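Local coordinates for cell wall surface anchor family protein (Streptococcus agalactiae, PDB 3PHS) that is a minor pilin of the bacterial surface that mediates adhesion to lung epithelial cells through an IgG-like domain and is probably anchored to the cell wall, at residues 156-161 with 186-191. Numbering follows the deposited sequence.
Sequences VVFELY and LETDSS
F158 and L186 form the antiparallel hydrogen-bonded pair that joins strand 186-187 to the edge of strand 157-162, in the prealbumin-like (transthyretin-type) beta-sandwich domain. Both backbone polar atoms of each residue are used across this pair. F158 N reaches L186 O at 2.8 Å, and the bond is almost straight. L186 N reaches F158 O at 2.9 Å with a more bent N-H...O. L186 O also receives a CA-H...O contact from V157 CA. On its other edge strand 157-162 bonds to strand 202-210, where V157 makes backbone hydrogen bonds with I209 and E210; 186-187 is the outermost strand on this side within the chain.

One step along, V157 and E187 are the non-hydrogen-bonded pair; V157 CG2 lies against E187 CG on the face away from the sandwich interior. Just past this last bridge the chains stay joined through V156 and T188: T188 N donates to V156 O at 2.9 Å, an oxygen that E187 CA approaches as well. The T188 side chain then takes over from the backbone: with chi1 at 62°, OG1 points back over its own main chain, where it accepts from V156 N and is also hydrogen-bonded to L153 O. Both backbone polar atoms of V156 are thus satisfied by T188.

F158, L160 and L186 turn inward: F158 meets strands 135-146 and 193-200, L160 and L186 strand 193-200. T188 CG2 sits at the edge of the F158 ring, near its plane, 4.3 Å from CE1, and I194 touches both residues. Further along, L186 CD1 closes on L160 CB at 3.9 Å.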
ATOM      1  N   VAL A 156     -15.864 -14.488 -12.679  1.00 19.04           N
ATOM      2  CA  VAL A 156     -16.219 -13.211 -12.055  1.00 17.53           C
ATOM      3  C   VAL A 156     -14.959 -12.345 -11.931  1.00 17.44           C
ATOM      4  O   VAL A 156     -13.917 -12.834 -11.496  1.00 17.37           O
ATOM      5  CB  VAL A 156     -16.868 -13.411 -10.656  1.00 17.40           C
ATOM      6  CG1 VAL A 156     -17.209 -12.058  -9.980  1.00 16.69           C
ATOM      7  CG2 VAL A 156     -18.117 -14.289 -10.760  1.00 17.08           C
ATOM      8  N   VAL A 157     -15.088 -11.074 -12.285  1.00 17.46           N
ATOM      9  CA  VAL A 157     -13.943 -10.163 -12.428  1.00 17.86           C
ATOM     10  C   VAL A 157     -13.855  -9.193 -11.248  1.00 17.15           C
ATOM     11  O   VAL A 157     -14.823  -8.519 -10.895  1.00 17.18           O
ATOM     12  CB  VAL A 157     -14.003  -9.407 -13.788  1.00 18.29           C
ATOM     13  CG1 VAL A 157     -12.849  -8.373 -13.935  1.00 18.18           C
ATOM     14  CG2 VAL A 157     -14.005 -10.419 -14.944  1.00 18.54           C
ATOM     15  N   PHE A 158     -12.670  -9.146 -10.643  1.00 16.59           N
ATOM     16  CA  PHE A 158     -12.361  -8.231  -9.562  1.00 15.77           C
ATOM     17  C   PHE A 158     -11.088  -7.421  -9.865  1.00 15.73           C
ATOM     18  O   PHE A 158     -10.269  -7.836 -10.691  1.00 15.54           O
ATOM     19  CB  PHE A 158     -12.085  -9.021  -8.284  1.00 15.29           C
ATOM     20  CG  PHE A 158     -13.318  -9.553  -7.600  1.00 14.68           C
ATOM     21  CD1 PHE A 158     -13.820 -10.811  -7.920  1.00 14.14           C
ATOM     22  CD2 PHE A 158     -13.921  -8.836  -6.580  1.00 13.76           C
ATOM     23  CE1 PHE A 158     -14.959 -11.315  -7.247  1.00 12.33           C
ATOM     24  CE2 PHE A 158     -15.047  -9.336  -5.909  1.00 12.75           C
ATOM     25  CZ  PHE A 158     -15.555 -10.571  -6.259  1.00 12.61           C
ATOM     26  N   GLU A 159     -10.963  -6.276  -9.199  1.00 15.81           N
ATOM     27  CA  GLU A 159      -9.692  -5.556  -9.072  1.00 15.88           C
ATOM     28  C   GLU A 159      -9.374  -5.453  -7.584  1.00 15.74           C
ATOM     29  O   GLU A 159     -10.271  -5.549  -6.750  1.00 15.59           O
ATOM     30  CB  GLU A 159      -9.780  -4.173  -9.705  1.00 16.11           C
ATOM     31  CG  GLU A 159      -9.885  -4.241 -11.226  1.00 17.57           C
ATOM     32  CD  GLU A 159     -10.206  -2.913 -11.872  1.00 19.60           C
ATOM     33  OE1 GLU A 159     -10.469  -1.918 -11.168  1.00 23.70           O
ATOM     34  OE2 GLU A 159     -10.191  -2.882 -13.118  1.00 25.24           O
ATOM     35  N   LEU A 160      -8.098  -5.266  -7.260  1.00 15.76           N
ATOM     36  CA  LEU A 160      -7.656  -5.116  -5.874  1.00 14.60           C
ATOM     37  C   LEU A 160      -6.945  -3.773  -5.706  1.00 15.05           C
ATOM     38  O   LEU A 160      -6.180  -3.365  -6.584  1.00 14.81           O
ATOM     39  CB  LEU A 160      -6.718  -6.265  -5.505  1.00 14.83           C
ATOM     40  CG  LEU A 160      -6.224  -6.295  -4.055  1.00 12.61           C
ATOM     41  CD1 LEU A 160      -7.327  -6.610  -3.059  1.00 12.85           C
ATOM     42  CD2 LEU A 160      -5.087  -7.312  -3.909  1.00 16.22           C
ATOM     43  N   TYR A 161      -7.233  -3.079  -4.607  1.00 15.26           N
ATOM     44  CA  TYR A 161      -6.645  -1.782  -4.314  1.00 15.65           C
ATOM     45  C   TYR A 161      -6.068  -1.802  -2.913  1.00 15.57           C
ATOM     46  O   TYR A 161      -6.554  -2.521  -2.068  1.00 14.20           O
ATOM     47  CB  TYR A 161      -7.728  -0.695  -4.361  1.00 15.81           C
ATOM     48  CG  TYR A 161      -8.239  -0.446  -5.750  1.00 18.33           C
ATOM     49  CD1 TYR A 161      -9.198  -1.287  -6.330  1.00 19.20           C
ATOM     50  CD2 TYR A 161      -7.745   0.613  -6.502  1.00 20.76           C
ATOM     51  CE1 TYR A 161      -9.648  -1.063  -7.640  1.00 21.27           C
ATOM     52  CE2 TYR A 161      -8.198   0.855  -7.784  1.00 23.62           C
ATOM     53  CZ  TYR A 161      -9.151   0.023  -8.350  1.00 24.00           C
ATOM     54  OH  TYR A 161      -9.576   0.284  -9.647  1.00 25.90           O
ATOM     55  N   LEU A 186      -8.640  -9.491 -12.381  1.00 19.65           N
ATOM     56  CA  LEU A 186      -8.510 -10.739 -11.639  1.00 20.41           C
ATOM     57  C   LEU A 186      -9.802 -11.505 -11.868  1.00 20.62           C
ATOM     58  O   LEU A 186     -10.879 -10.939 -11.761  1.00 20.93           O
ATOM     59  CB  LEU A 186      -8.301 -10.466 -10.142  1.00 20.51           C
ATOM     60  CG  LEU A 186      -7.227  -9.437  -9.735  1.00 21.87           C
ATOM     61  CD1 LEU A 186      -7.440  -8.964  -8.297  1.00 22.40           C
ATOM     62  CD2 LEU A 186      -5.843 -10.014  -9.920  1.00 23.44           C
ATOM     63  N   GLU A 187      -9.692 -12.780 -12.195  1.00 21.04           N
ATOM     64  CA  GLU A 187     -10.874 -13.555 -12.573  1.00 22.34           C
ATOM     65  C   GLU A 187     -10.946 -14.845 -11.768  1.00 21.40           C
ATOM     66  O   GLU A 187      -9.953 -15.558 -11.643  1.00 22.36           O
ATOM     67  CB  GLU A 187     -10.848 -13.835 -14.084  1.00 22.75           C
ATOM     68  CG  GLU A 187     -12.213 -14.145 -14.642  1.00 25.52           C
ATOM     69  CD  GLU A 187     -12.222 -14.341 -16.143  1.00 28.39           C
ATOM     70  OE1 GLU A 187     -11.790 -13.427 -16.888  1.00 30.23           O
ATOM     71  OE2 GLU A 187     -12.707 -15.407 -16.577  1.00 30.49           O
ATOM     72  N   THR A 188     -12.113 -15.136 -11.203  1.00 21.03           N
ATOM     73  CA  THR A 188     -12.291 -16.349 -10.423  1.00 20.67           C
ATOM     74  C   THR A 188     -12.146 -17.540 -11.358  1.00 21.40           C
ATOM     75  O   THR A 188     -12.615 -17.502 -12.501  1.00 21.55           O
ATOM     76  CB  THR A 188     -13.657 -16.407  -9.691  1.00 20.32           C
ATOM     77  OG1 THR A 188     -14.720 -16.404 -10.651  1.00 19.31           O
ATOM     78  CG2 THR A 188     -13.816 -15.205  -8.752  1.00 18.56           C
ATOM     79  N   ASP A 189     -11.456 -18.561 -10.878  1.00 21.95           N
ATOM     80  CA  ASP A 189     -11.183 -19.747 -11.685  1.00 23.37           C
ATOM     81  C   ASP A 189     -12.404 -20.674 -11.676  1.00 23.67           C
ATOM     82  O   ASP A 189     -13.451 -20.313 -11.132  1.00 23.04           O
ATOM     83  CB  ASP A 189      -9.892 -20.447 -11.215  1.00 23.80           C
ATOM     84  CG  ASP A 189      -9.972 -20.982  -9.788  1.00 25.05           C
ATOM     85  OD1 ASP A 189     -11.089 -21.228  -9.262  1.00 26.11           O
ATOM     86  OD2 ASP A 189      -8.893 -21.190  -9.179  1.00 27.14           O
ATOM     87  N   SER A 190     -12.277 -21.855 -12.282  1.00 24.78           N
ATOM     88  CA  SER A 190     -13.401 -22.806 -12.374  1.00 25.37           C
ATOM     89  C   SER A 190     -13.928 -23.259 -10.996  1.00 25.26           C
ATOM     90  O   SER A 190     -15.075 -23.706 -10.877  1.00 25.76           O
ATOM     91  CB  SER A 190     -12.993 -24.027 -13.216  1.00 25.45           C
ATOM     92  OG  SER A 190     -11.992 -24.774 -12.538  1.00 26.27           O
ATOM     93  N   SER A 191     -13.094 -23.126  -9.965  1.00 24.93           N
ATOM     94  CA  SER A 191     -13.453 -23.456  -8.587  1.00 23.82           C
ATOM     95  C   SER A 191     -13.962 -22.253  -7.768  1.00 22.28           C
ATOM     96  O   SER A 191     -14.184 -22.369  -6.567  1.00 21.50           O
ATOM     97  CB  SER A 191     -12.247 -24.078  -7.879  1.00 25.03           C
ATOM     98  OG  SER A 191     -11.211 -23.106  -7.724  1.00 27.28           O
TER